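Side-chain contacts in CPXV018 protein (PDB 4PDC), which probably acts as a secreted viral decoy with an MHC class I-like platform, binding the activating receptor NKG2D and shielding infected cells from natural killer cells: residues L4-N9 against K127-E132; T20-L25 against I30-G35; I38-T41 against M45-D48; L52-N57 against I135-S140. The protein carries 2 engineered substitutions. All coordinates share one frame; numbering follows the deposited sequence.

The four contacts illustrate how bonding chemistry follows position in a platform of helices laid over a beta sheet. Contacts 1 and 2 both build on the sheet, where strands 2-13 and 16-25 are neighbours, yet contact 2 joins strands by backbone hydrogen bonds, interrupted by a beta bulge, with one side-chain bond beside them, while contact 1 joins the sheet to the helical layer by rings alone. Contact 4 lies one layer up, between the helices, and adds a polar bond to its aromatic packing; it touches contact 1 through F129 and H137. Contacts 1, 2 and 4 are buried. Contact 3, its centre about 16 Å from the chain's centre, is partly buried; apolar packing sets the edge strand against a turn.

Contact 1: residues L4-N9 against K127-E132; sequences LAFNFN and KWFDGE
F6 and F129 bring together the two layers of an MHC class I-like platform: F6 rises from strand 2-13 in the sheet, and F129 comes down from the linker between helix 113-126 and helix 131-146. The contact is aromatic. The two side chains approach from opposite directions and meet as an offset edge-to-face pair, with the edge of F129 presented to the face of F6, the planes at 70° and the centroids 5.3 Å apart. In F129, CG lies anti to the backbone N (chi1 -174°), which extends the ring from the linker toward the sheet. Both rings have further neighbours: Y55 meets F6 edge-to-face, and F54 and C134 pack against F129.

Polar interactions belong to the helix start rather than to the ring pair. D130 is the N-cap of helix 131-146, and its OD1 accepts from the backbone N of D133, while OE1 of E132 bonds to a polar side chain of another protein chain in the assembly. The buried side and the side turned to the other protein, probably the receptor, thus use different chemistry. Within the aromatic pair two carbons of each ring share the approach: F6 CE1 lies 3.7 Å from F129 CE2, and F6 CZ is equally far from F129 CZ.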
loop_
_atom_site.group_PDB
_atom_site.type_symbol
_atom_site.label_atom_id
_atom_site.label_comp_id
_atom_site.label_asym_id
_atom_site.label_seq_id
_atom_site.Cartn_x
_atom_site.Cartn_y
_atom_site.Cartn_z
ATOM N N LEU E 4 16.549 2.250 9.128
ATOM C CA LEU E 4 16.322 3.182 8.037
ATOM C C LEU E 4 15.417 4.283 8.566
ATOM O O LEU E 4 14.313 4.007 9.026
ATOM C CB LEU E 4 15.696 2.469 6.838
ATOM C CG LEU E 4 15.457 3.265 5.555
ATOM C CD1 LEU E 4 16.757 3.787 4.962
ATOM C CD2 LEU E 4 14.738 2.385 4.564
ATOM N N ALA E 5 15.900 5.520 8.523
ATOM C CA ALA E 5 15.169 6.653 9.081
ATOM C C ALA E 5 14.834 7.679 8.005
ATOM O O ALA E 5 15.648 7.962 7.123
ATOM C CB ALA E 5 15.971 7.302 10.190
ATOM N N PHE E 6 13.625 8.221 8.093
ATOM C CA PHE E 6 13.161 9.289 7.217
ATOM C C PHE E 6 12.847 10.515 8.060
ATOM O O PHE E 6 12.045 10.434 8.986
ATOM C CB PHE E 6 11.915 8.859 6.444
ATOM C CG PHE E 6 12.138 7.698 5.524
ATOM C CD1 PHE E 6 12.139 6.403 6.010
ATOM C CD2 PHE E 6 12.327 7.900 4.170
ATOM C CE1 PHE E 6 12.338 5.333 5.165
ATOM C CE2 PHE E 6 12.524 6.833 3.320
ATOM C CZ PHE E 6 12.530 5.548 3.817
ATOM N N ASN E 7 13.478 11.642 7.745
ATOM C CA ASN E 7 13.227 12.888 8.466
ATOM C C ASN E 7 12.590 13.934 7.554
ATOM O O ASN E 7 13.262 14.531 6.714
ATOM C CB ASN E 7 14.524 13.435 9.068
ATOM C CG ASN E 7 14.275 14.561 10.059
ATOM O OD1 ASN E 7 14.600 15.718 9.799
ATOM N ND2 ASN E 7 13.678 14.224 11.197
ATOM N N PHE E 8 11.285 14.130 7.721
ATOM C CA PHE E 8 10.536 15.105 6.941
ATOM C C PHE E 8 10.504 16.438 7.662
ATOM O O PHE E 8 10.156 16.495 8.837
ATOM C CB PHE E 8 9.106 14.623 6.701
ATOM C CG PHE E 8 9.018 13.340 5.947
ATOM C CD1 PHE E 8 9.174 12.127 6.599
ATOM C CD2 PHE E 8 8.761 13.338 4.587
ATOM C CE1 PHE E 8 9.088 10.937 5.903
ATOM C CE2 PHE E 8 8.675 12.148 3.885
ATOM C CZ PHE E 8 8.839 10.947 4.545
ATOM N N ASN E 9 10.858 17.507 6.956
ATOM C CA ASN E 9 10.798 18.846 7.529
ATOM C C ASN E 9 10.093 19.827 6.607
ATOM O O ASN E 9 10.400 19.909 5.415
ATOM C CB ASN E 9 12.201 19.359 7.844
ATOM C CG ASN E 9 12.181 20.700 8.547
ATOM O OD1 ASN E 9 11.671 20.819 9.659
ATOM N ND2 ASN E 9 12.740 21.716 7.903
ATOM N N LYS E 127 0.700 5.894 2.641
ATOM C CA LYS E 127 -0.234 5.639 1.554
ATOM C C LYS E 127 0.279 4.505 0.666
ATOM O O LYS E 127 -0.454 3.559 0.380
ATOM C CB LYS E 127 -0.450 6.906 0.734
ATOM C CG LYS E 127 -1.579 6.811 -0.279
ATOM C CD LYS E 127 -1.892 8.182 -0.856
ATOM C CE LYS E 127 -3.014 8.129 -1.875
ATOM N NZ LYS E 127 -3.406 9.504 -2.309
ATOM N N TRP E 128 1.546 4.591 0.262
ATOM C CA TRP E 128 2.168 3.568 -0.582
ATOM C C TRP E 128 3.378 2.915 0.089
ATOM O O TRP E 128 4.041 2.068 -0.510
ATOM C CB TRP E 128 2.592 4.180 -1.919
ATOM C CG TRP E 128 1.433 4.594 -2.773
ATOM C CD1 TRP E 128 0.972 5.860 -2.973
ATOM C CD2 TRP E 128 0.582 3.731 -3.531
ATOM N NE1 TRP E 128 -0.113 5.840 -3.814
ATOM C CE2 TRP E 128 -0.371 4.544 -4.175
ATOM C CE3 TRP E 128 0.537 2.347 -3.737
ATOM C CZ2 TRP E 128 -1.360 4.022 -5.003
ATOM C CZ3 TRP E 128 -0.442 1.832 -4.563
ATOM C CH2 TRP E 128 -1.380 2.667 -5.185
ATOM N N PHE E 129 3.649 3.301 1.333
ATOM C CA PHE E 129 4.883 2.917 2.021
ATOM C C PHE E 129 4.632 2.624 3.501
ATOM O O PHE E 129 4.805 3.497 4.349
ATOM C CB PHE E 129 5.922 4.035 1.863
ATOM C CG PHE E 129 7.283 3.694 2.400
ATOM C CD1 PHE E 129 8.030 2.670 1.841
ATOM C CD2 PHE E 129 7.831 4.421 3.444
ATOM C CE1 PHE E 129 9.288 2.362 2.328
ATOM C CE2 PHE E 129 9.088 4.118 3.937
ATOM C CZ PHE E 129 9.818 3.087 3.376
ATOM N N ASP E 130 4.230 1.392 3.811
ATOM C CA ASP E 130 3.928 1.019 5.192
ATOM C C ASP E 130 5.172 0.488 5.904
ATOM O O ASP E 130 6.268 0.479 5.342
ATOM C CB ASP E 130 2.790 -0.013 5.243
ATOM C CG ASP E 130 3.117 -1.315 4.508
ATOM O OD1 ASP E 130 4.298 -1.724 4.459
ATOM O OD2 ASP E 130 2.167 -1.948 3.996
ATOM N N GLY E 131 4.996 0.049 7.145
ATOM C CA GLY E 131 6.112 -0.411 7.951
ATOM C C GLY E 131 6.838 -1.599 7.345
ATOM O O GLY E 131 8.070 -1.657 7.351
ATOM N N GLU E 132 6.075 -2.552 6.821
ATOM C CA GLU E 132 6.662 -3.730 6.201
ATOM C C GLU E 132 7.508 -3.336 4.990
ATOM O O GLU E 132 8.575 -3.905 4.764
ATOM C CB GLU E 132 5.574 -4.723 5.798
ATOM C CG GLU E 132 6.114 -6.085 5.405
ATOM C CD GLU E 132 5.020 -7.109 5.172
ATOM O OE1 GLU E 132 3.831 -6.721 5.132
ATOM O OE2 GLU E 132 5.356 -8.306 5.037
#

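Contact 2: residues T20-L25 against I30-G35; sequences TVDVDL and IITFDG. Engineered in segment 20-25: D24 (natural residue Tyr).
I30 meets V23 and L25 at the start of an almost exactly antiparallel pairing whose short strand axes run 4.7 Å apart. The N of I30 donates to V23 O at 2.8 Å, almost straight at 176°. A chi1 of 61° sets its CG1 between the backbone N and the carbonyl carbon, against that same V23 oxygen, while its CG2 packs on L25 CB at 3.8 Å.

I31 follows with a weak second bond from its N to V23 O, and its O accepts from V23 N at 2.9 Å. Its CB lies alongside V23 CB, the two side chains pointing the same way on the face that carries V21 and F33.

T32, on the other face, stands beside D22. Its OG1, anti to the backbone N (chi1 -169°), donates to D22 OD1 at 3.2 Å and meets that oxygen nearly along its C-O bond, so a polar pair marks the partly exposed side.

F33 forms the next hydrogen-bonded pair with V21, its N giving to V21 O at 2.9 Å and its O receiving V21 N at 3.0 Å. Its CD2 touches V21 CG2, and T20 CA adds a CA-H...O contact to F33 O. Beyond D34, the N of G35 lies over one face of the F33 ring. The two residues I30 and I31 set against V23 make a classic beta bulge within a beta hairpin.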
loop_
_atom_site.group_PDB
_atom_site.type_symbol
_atom_site.label_atom_id
_atom_site.label_comp_id
_atom_site.label_asym_id
_atom_site.label_seq_id
_atom_site.Cartn_x
_atom_site.Cartn_y
_atom_site.Cartn_z
ATOM N N THR E 20 11.908 19.522 2.916
ATOM C CA THR E 20 13.075 18.661 2.782
ATOM C C THR E 20 12.841 17.292 3.411
ATOM O O THR E 20 12.083 17.156 4.370
ATOM C CB THR E 20 14.324 19.303 3.423
ATOM O OG1 THR E 20 14.165 19.352 4.844
ATOM C CG2 THR E 20 14.542 20.715 2.894
ATOM N N VAL E 21 13.486 16.277 2.848
ATOM C CA VAL E 21 13.516 14.956 3.462
ATOM C C VAL E 21 14.939 14.406 3.436
ATOM O O VAL E 21 15.641 14.546 2.437
ATOM C CB VAL E 21 12.584 13.962 2.755
ATOM C CG1 VAL E 21 12.461 12.688 3.577
ATOM C CG2 VAL E 21 11.209 14.580 2.522
ATOM N N ASP E 22 15.347 13.802 4.551
ATOM C CA ASP E 22 16.625 13.104 4.674
ATOM C C ASP E 22 16.380 11.629 4.953
ATOM O O ASP E 22 15.586 11.282 5.829
ATOM C CB ASP E 22 17.478 13.692 5.802
ATOM C CG ASP E 22 17.792 15.158 5.599
ATOM O OD1 ASP E 22 18.034 15.563 4.444
ATOM O OD2 ASP E 22 17.796 15.904 6.600
ATOM N N VAL E 23 17.061 10.764 4.208
ATOM C CA VAL E 23 16.994 9.328 4.452
ATOM C C VAL E 23 18.332 8.857 4.994
ATOM O O VAL E 23 19.360 8.989 4.327
ATOM C CB VAL E 23 16.652 8.543 3.186
ATOM C CG1 VAL E 23 16.396 7.082 3.521
ATOM C CG2 VAL E 23 15.434 9.149 2.498
ATOM N N ASP E 24 18.310 8.308 6.203
ATOM C CA ASP E 24 19.521 7.842 6.864
ATOM C C ASP E 24 19.501 6.326 7.012
ATOM O O ASP E 24 18.524 5.758 7.502
ATOM C CB ASP E 24 19.674 8.491 8.246
ATOM C CG ASP E 24 19.726 10.010 8.186
ATOM O OD1 ASP E 24 20.118 10.559 7.137
ATOM O OD2 ASP E 24 19.383 10.658 9.200
ATOM N N LEU E 25 20.582 5.681 6.580
ATOM C CA LEU E 25 20.798 4.264 6.849
ATOM C C LEU E 25 21.859 4.118 7.933
ATOM O O LEU E 25 23.008 4.496 7.733
ATOM C CB LEU E 25 21.225 3.525 5.578
ATOM C CG LEU E 25 21.501 2.028 5.730
ATOM C CD1 LEU E 25 20.250 1.284 6.171
ATOM C CD2 LEU E 25 22.035 1.452 4.428
ATOM N N ILE E 30 21.892 8.828 3.159
ATOM C CA ILE E 30 22.095 8.163 1.876
ATOM C C ILE E 30 21.298 8.828 0.754
ATOM O O ILE E 30 21.671 8.738 -0.413
ATOM C CB ILE E 30 21.715 6.664 1.947
ATOM C CG1 ILE E 30 20.239 6.482 2.316
ATOM C CG2 ILE E 30 22.608 5.943 2.950
ATOM C CD1 ILE E 30 19.712 5.075 2.064
ATOM N N ILE E 31 20.200 9.486 1.115
ATOM C CA ILE E 31 19.352 10.179 0.150
ATOM C C ILE E 31 18.902 11.512 0.738
ATOM O O ILE E 31 18.730 11.635 1.951
ATOM C CB ILE E 31 18.107 9.338 -0.228
ATOM C CG1 ILE E 31 18.514 7.997 -0.842
ATOM C CG2 ILE E 31 17.213 10.088 -1.203
ATOM C CD1 ILE E 31 17.376 6.995 -0.891
ATOM N N THR E 32 18.714 12.509 -0.120
ATOM C CA THR E 32 18.140 13.776 0.312
ATOM C C THR E 32 17.211 14.320 -0.766
ATOM O O THR E 32 17.367 14.023 -1.951
ATOM C CB THR E 32 19.232 14.819 0.656
ATOM O OG1 THR E 32 18.636 15.949 1.307
ATOM C CG2 THR E 32 19.974 15.275 -0.588
ATOM N N PHE E 33 16.248 15.124 -0.332
ATOM C CA PHE E 33 15.182 15.636 -1.184
ATOM C C PHE E 33 14.937 17.086 -0.783
ATOM O O PHE E 33 14.773 17.370 0.400
ATOM C CB PHE E 33 13.921 14.777 -1.022
ATOM C CG PHE E 33 12.713 15.301 -1.751
ATOM C CD1 PHE E 33 12.561 15.093 -3.108
ATOM C CD2 PHE E 33 11.715 15.980 -1.067
ATOM C CE1 PHE E 33 11.444 15.567 -3.777
ATOM C CE2 PHE E 33 10.595 16.452 -1.729
ATOM C CZ PHE E 33 10.460 16.246 -3.085
ATOM N N ASP E 34 14.940 17.999 -1.755
ATOM C CA ASP E 34 14.883 19.436 -1.461
ATOM C C ASP E 34 13.518 20.062 -1.746
ATOM O O ASP E 34 13.391 21.288 -1.794
ATOM C CB ASP E 34 15.962 20.185 -2.260
ATOM C CG ASP E 34 15.778 20.072 -3.770
ATOM O OD1 ASP E 34 14.661 19.760 -4.240
ATOM O OD2 ASP E 34 16.769 20.308 -4.498
ATOM N N GLY E 35 12.507 19.223 -1.939
ATOM C CA GLY E 35 11.173 19.694 -2.260
ATOM C C GLY E 35 10.860 19.510 -3.730
ATOM O O GLY E 35 9.697 19.375 -4.110
#

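Contact 3: residues I38-T41 against M45-D48; sequences IRPT and MIGD
P40 packs on M45 and I46 where the edge strand 38-40 passes a type II beta turn, M45 to D48, as the chain leaves the sheet for helix 51-64. All the packing across the contact is centred on the proline ring.

Apolar contact comes first. P40 CB presses against M45 CB at 3.5 Å, tighter than usual for two carbons, and P40 CB also comes within 3.7 Å of M45 O. From there the methionine departs: with CG anti to the carbonyl carbon (chi1 -75°) and further bends at the next two torsions, its chain is carried away from the proline and packs on I31 of the neighbouring strand. I46 crosses the proline at about a right angle, touching it more lightly, and L52 of the helix also packs on P40.

A backbone hydrogen bond closes the turn itself. The N of D48 donates to M45 O at 3.2 Å, and G47 has the positive phi (86°) that the third position of a type II turn requires. D48 then looks onward to the helix, its OD2 accepting from the backbone N of L52. On the proline side, P40 CG lies 4.1 Å from I46 CG1.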
loop_
_atom_site.group_PDB
_atom_site.type_symbol
_atom_site.label_atom_id
_atom_site.label_comp_id
_atom_site.label_asym_id
_atom_site.label_seq_id
_atom_site.Cartn_x
_atom_site.Cartn_y
_atom_site.Cartn_z
ATOM N N ILE E 38 15.327 14.790 -5.964
ATOM C CA ILE E 38 15.899 13.819 -5.047
ATOM C C ILE E 38 17.299 13.499 -5.539
ATOM O O ILE E 38 17.574 13.596 -6.734
ATOM C CB ILE E 38 15.041 12.540 -4.964
ATOM C CG1 ILE E 38 15.434 11.702 -3.747
ATOM C CG2 ILE E 38 15.154 11.727 -6.250
ATOM C CD1 ILE E 38 14.369 10.704 -3.344
ATOM N N ARG E 39 18.188 13.123 -4.630
ATOM C CA ARG E 39 19.548 12.795 -5.034
ATOM C C ARG E 39 20.244 11.863 -4.049
ATOM O O ARG E 39 19.996 11.923 -2.843
ATOM C CB ARG E 39 20.370 14.075 -5.203
ATOM C CG ARG E 39 20.635 14.831 -3.922
ATOM C CD ARG E 39 21.392 16.124 -4.194
ATOM N NE ARG E 39 21.822 16.774 -2.956
ATOM C CZ ARG E 39 22.992 16.565 -2.358
ATOM N NH1 ARG E 39 23.879 15.721 -2.876
ATOM N NH2 ARG E 39 23.280 17.205 -1.234
ATOM N N PRO E 40 21.125 10.993 -4.564
ATOM C CA PRO E 40 21.920 10.151 -3.670
ATOM C C PRO E 40 23.000 10.965 -2.963
ATOM O O PRO E 40 23.489 11.940 -3.532
ATOM C CB PRO E 40 22.528 9.112 -4.617
ATOM C CG PRO E 40 22.619 9.814 -5.927
ATOM C CD PRO E 40 21.440 10.746 -5.984
ATOM N N THR E 41 23.347 10.580 -1.738
ATOM C CA THR E 41 24.389 11.262 -0.972
ATOM C C THR E 41 25.413 10.255 -0.461
ATOM O O THR E 41 26.164 10.527 0.473
ATOM C CB THR E 41 23.804 12.048 0.223
ATOM O OG1 THR E 41 23.176 11.144 1.139
ATOM C CG2 THR E 41 22.782 13.073 -0.255
ATOM N N MET E 45 24.389 4.530 -3.762
ATOM C CA MET E 45 23.059 4.927 -4.227
ATOM C C MET E 45 23.088 5.559 -5.620
ATOM O O MET E 45 22.044 5.783 -6.229
ATOM C CB MET E 45 22.418 5.901 -3.235
ATOM C CG MET E 45 21.918 5.245 -1.953
ATOM S SD MET E 45 20.769 3.881 -2.231
ATOM C CE MET E 45 19.521 4.659 -3.244
ATOM N N ILE E 46 24.280 5.850 -6.124
ATOM C CA ILE E 46 24.405 6.432 -7.454
ATOM C C ILE E 46 23.930 5.444 -8.512
ATOM O O ILE E 46 24.342 4.286 -8.524
ATOM C CB ILE E 46 25.855 6.868 -7.736
ATOM C CG1 ILE E 46 26.177 8.105 -6.890
ATOM C CG2 ILE E 46 26.057 7.176 -9.225
ATOM C CD1 ILE E 46 27.617 8.563 -6.950
ATOM N N GLY E 47 23.048 5.914 -9.390
ATOM C CA GLY E 47 22.529 5.094 -10.469
ATOM C C GLY E 47 21.327 4.251 -10.077
ATOM O O GLY E 47 20.765 3.542 -10.912
ATOM N N ASP E 48 20.927 4.320 -8.812
ATOM C CA ASP E 48 19.767 3.565 -8.351
ATOM C C ASP E 48 18.517 3.980 -9.126
ATOM O O ASP E 48 18.246 5.168 -9.281
ATOM C CB ASP E 48 19.552 3.768 -6.854
ATOM C CG ASP E 48 18.210 3.240 -6.387
ATOM O OD1 ASP E 48 18.025 2.006 -6.371
ATOM O OD2 ASP E 48 17.338 4.062 -6.037
#

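Contact 4: residues L52-N57 against I135-S140; sequences LPFYKN and IMHLRS
Two helices lie over the sheet of an MHC class I-like platform, and here they face each other across the place where a peptide groove would run in a classical class I molecule. Side chains bridge the space: F54 and Y55 from helix 51-64 and H137 from helix 131-146 form one aromatic cluster.

The polar link is a hydrogen bond between Y55 OH and H137 ND1, 2.9 Å apart with an angle of 162°. The hydroxyl meets the imidazole at its edge, close to the ring plane, and the two side chains approach each other from opposite directions. Y55 CG sits beside the backbone N (chi1 -68°), and from there the ring carries the hydroxyl across to the other helix. The phenol and imidazole planes stand oblique to each other.

The next corner of the imidazole serves F54. H137 turns its edge to the F54 face, planes at 63° and centroids 5.4 Å apart, with H137 CE1 lying 3.6 Å from F54 CE2. F51 and F129 also meet this histidine, and an aromatic side chain of another protein chain packs on it.

One turn on, S140 OG donates to M136 O at 2.8 Å, joining S140 N at that oxygen from the opposite face of its plane.

Adjacent imidazole atoms thus do different work: ND1 takes part in the bond with the hydroxyl, and CE1 packs edge-to-face on F54. Together the two interactions would restrict rotation of the ring.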
loop_
_atom_site.group_PDB
_atom_site.type_symbol
_atom_site.label_atom_id
_atom_site.label_comp_id
_atom_site.label_asym_id
_atom_site.label_seq_id
_atom_site.Cartn_x
_atom_site.Cartn_y
_atom_site.Cartn_z
ATOM N N LEU E 52 15.136 5.714 -5.457
ATOM C CA LEU E 52 15.100 7.154 -5.694
ATOM C C LEU E 52 13.787 7.602 -6.356
ATOM O O LEU E 52 13.139 8.529 -5.868
ATOM C CB LEU E 52 16.294 7.595 -6.552
ATOM C CG LEU E 52 17.684 7.500 -5.911
ATOM C CD1 LEU E 52 18.747 7.954 -6.904
ATOM C CD2 LEU E 52 17.782 8.311 -4.623
ATOM N N PRO E 53 13.384 6.952 -7.463
ATOM C CA PRO E 53 12.145 7.415 -8.107
ATOM C C PRO E 53 10.911 7.159 -7.251
ATOM O O PRO E 53 9.972 7.951 -7.287
ATOM C CB PRO E 53 12.089 6.603 -9.407
ATOM C CG PRO E 53 12.953 5.425 -9.165
ATOM C CD PRO E 53 14.029 5.871 -8.226
ATOM N N PHE E 54 10.928 6.072 -6.486
ATOM C CA PHE E 54 9.833 5.747 -5.580
ATOM C C PHE E 54 9.718 6.811 -4.489
ATOM O O PHE E 54 8.638 7.349 -4.249
ATOM C CB PHE E 54 10.049 4.359 -4.964
ATOM C CG PHE E 54 8.972 3.941 -4.000
ATOM C CD1 PHE E 54 7.777 3.416 -4.460
ATOM C CD2 PHE E 54 9.164 4.054 -2.635
ATOM C CE1 PHE E 54 6.789 3.020 -3.576
ATOM C CE2 PHE E 54 8.177 3.662 -1.745
ATOM C CZ PHE E 54 6.989 3.146 -2.219
ATOM N N TYR E 55 10.838 7.122 -3.842
ATOM C CA TYR E 55 10.846 8.108 -2.770
ATOM C C TYR E 55 10.511 9.503 -3.289
ATOM O O TYR E 55 9.870 10.288 -2.588
ATOM C CB TYR E 55 12.204 8.136 -2.061
ATOM C CG TYR E 55 12.527 6.887 -1.254
ATOM C CD1 TYR E 55 11.522 6.131 -0.655
ATOM C CD2 TYR E 55 13.843 6.470 -1.090
ATOM C CE1 TYR E 55 11.825 4.989 0.079
ATOM C CE2 TYR E 55 14.154 5.336 -0.358
ATOM C CZ TYR E 55 13.143 4.598 0.220
ATOM O OH TYR E 55 13.460 3.472 0.936
ATOM N N LYS E 56 10.947 9.823 -4.502
ATOM C CA LYS E 56 10.648 11.136 -5.068
ATOM C C LYS E 56 9.137 11.342 -5.112
ATOM O O LYS E 56 8.640 12.419 -4.794
ATOM C CB LYS E 56 11.248 11.291 -6.466
ATOM C CG LYS E 56 11.068 12.690 -7.054
ATOM C CD LYS E 56 11.751 12.822 -8.406
ATOM C CE LYS E 56 11.637 14.236 -8.957
ATOM N NZ LYS E 56 12.373 14.391 -10.247
ATOM N N ASN E 57 8.409 10.293 -5.478
ATOM C CA ASN E 57 6.957 10.361 -5.529
ATOM C C ASN E 57 6.329 10.404 -4.139
ATOM O O ASN E 57 5.459 11.232 -3.876
ATOM C CB ASN E 57 6.398 9.170 -6.310
ATOM C CG ASN E 57 6.625 9.293 -7.804
ATOM O OD1 ASN E 57 6.584 10.392 -8.359
ATOM N ND2 ASN E 57 6.865 8.166 -8.464
ATOM N N ILE E 135 10.891 -1.968 6.161
ATOM C CA ILE E 135 11.794 -3.040 6.565
ATOM C C ILE E 135 12.396 -3.727 5.340
ATOM O O ILE E 135 13.581 -4.055 5.319
ATOM C CB ILE E 135 11.065 -4.093 7.438
ATOM C CG1 ILE E 135 10.588 -3.467 8.756
ATOM C CG2 ILE E 135 11.964 -5.305 7.705
ATOM C CD1 ILE E 135 11.698 -3.108 9.727
ATOM N N MET E 136 11.575 -3.957 4.322
ATOM C CA MET E 136 12.053 -4.624 3.117
ATOM C C MET E 136 12.996 -3.711 2.334
ATOM O O MET E 136 13.984 -4.182 1.761
ATOM C CB MET E 136 10.874 -5.071 2.251
ATOM C CG MET E 136 10.038 -6.163 2.904
ATOM S SD MET E 136 10.959 -7.692 3.156
ATOM C CE MET E 136 10.971 -8.341 1.488
ATOM N N HIS E 137 12.703 -2.414 2.311
ATOM C CA HIS E 137 13.624 -1.448 1.715
ATOM C C HIS E 137 14.937 -1.426 2.489
ATOM O O HIS E 137 16.019 -1.410 1.899
ATOM C CB HIS E 137 13.023 -0.042 1.686
ATOM C CG HIS E 137 11.955 0.143 0.654
ATOM N ND1 HIS E 137 11.718 1.356 0.042
ATOM C CD2 HIS E 137 11.059 -0.725 0.130
ATOM C CE1 HIS E 137 10.723 1.226 -0.815
ATOM N NE2 HIS E 137 10.304 -0.027 -0.781
ATOM N N LEU E 138 14.831 -1.420 3.814
ATOM C CA LEU E 138 15.999 -1.411 4.688
ATOM C C LEU E 138 16.924 -2.586 4.378
ATOM O O LEU E 138 18.123 -2.410 4.192
ATOM C CB LEU E 138 15.562 -1.445 6.156
ATOM C CG LEU E 138 16.638 -1.731 7.207
ATOM C CD1 LEU E 138 17.795 -0.744 7.106
ATOM C CD2 LEU E 138 16.032 -1.701 8.603
ATOM N N ARG E 139 16.358 -3.783 4.308
ATOM C CA ARG E 139 17.145 -4.974 4.031
ATOM C C ARG E 139 17.760 -4.916 2.628
ATOM O O ARG E 139 18.906 -5.315 2.425
ATOM C CB ARG E 139 16.273 -6.220 4.196
ATOM C CG ARG E 139 15.860 -6.469 5.642
ATOM C CD ARG E 139 14.899 -7.639 5.764
ATOM N NE ARG E 139 15.528 -8.903 5.400
ATOM C CZ ARG E 139 14.860 -10.013 5.108
ATOM N NH1 ARG E 139 13.534 -10.021 5.133
ATOM N NH2 ARG E 139 15.521 -11.116 4.782
ATOM N N SER E 140 17.008 -4.397 1.667
ATOM C CA SER E 140 17.517 -4.269 0.306
ATOM C C SER E 140 18.638 -3.230 0.241
ATOM O O SER E 140 19.598 -3.385 -0.517
ATOM C CB SER E 140 16.389 -3.893 -0.656
ATOM O OG SER E 140 15.322 -4.825 -0.578
#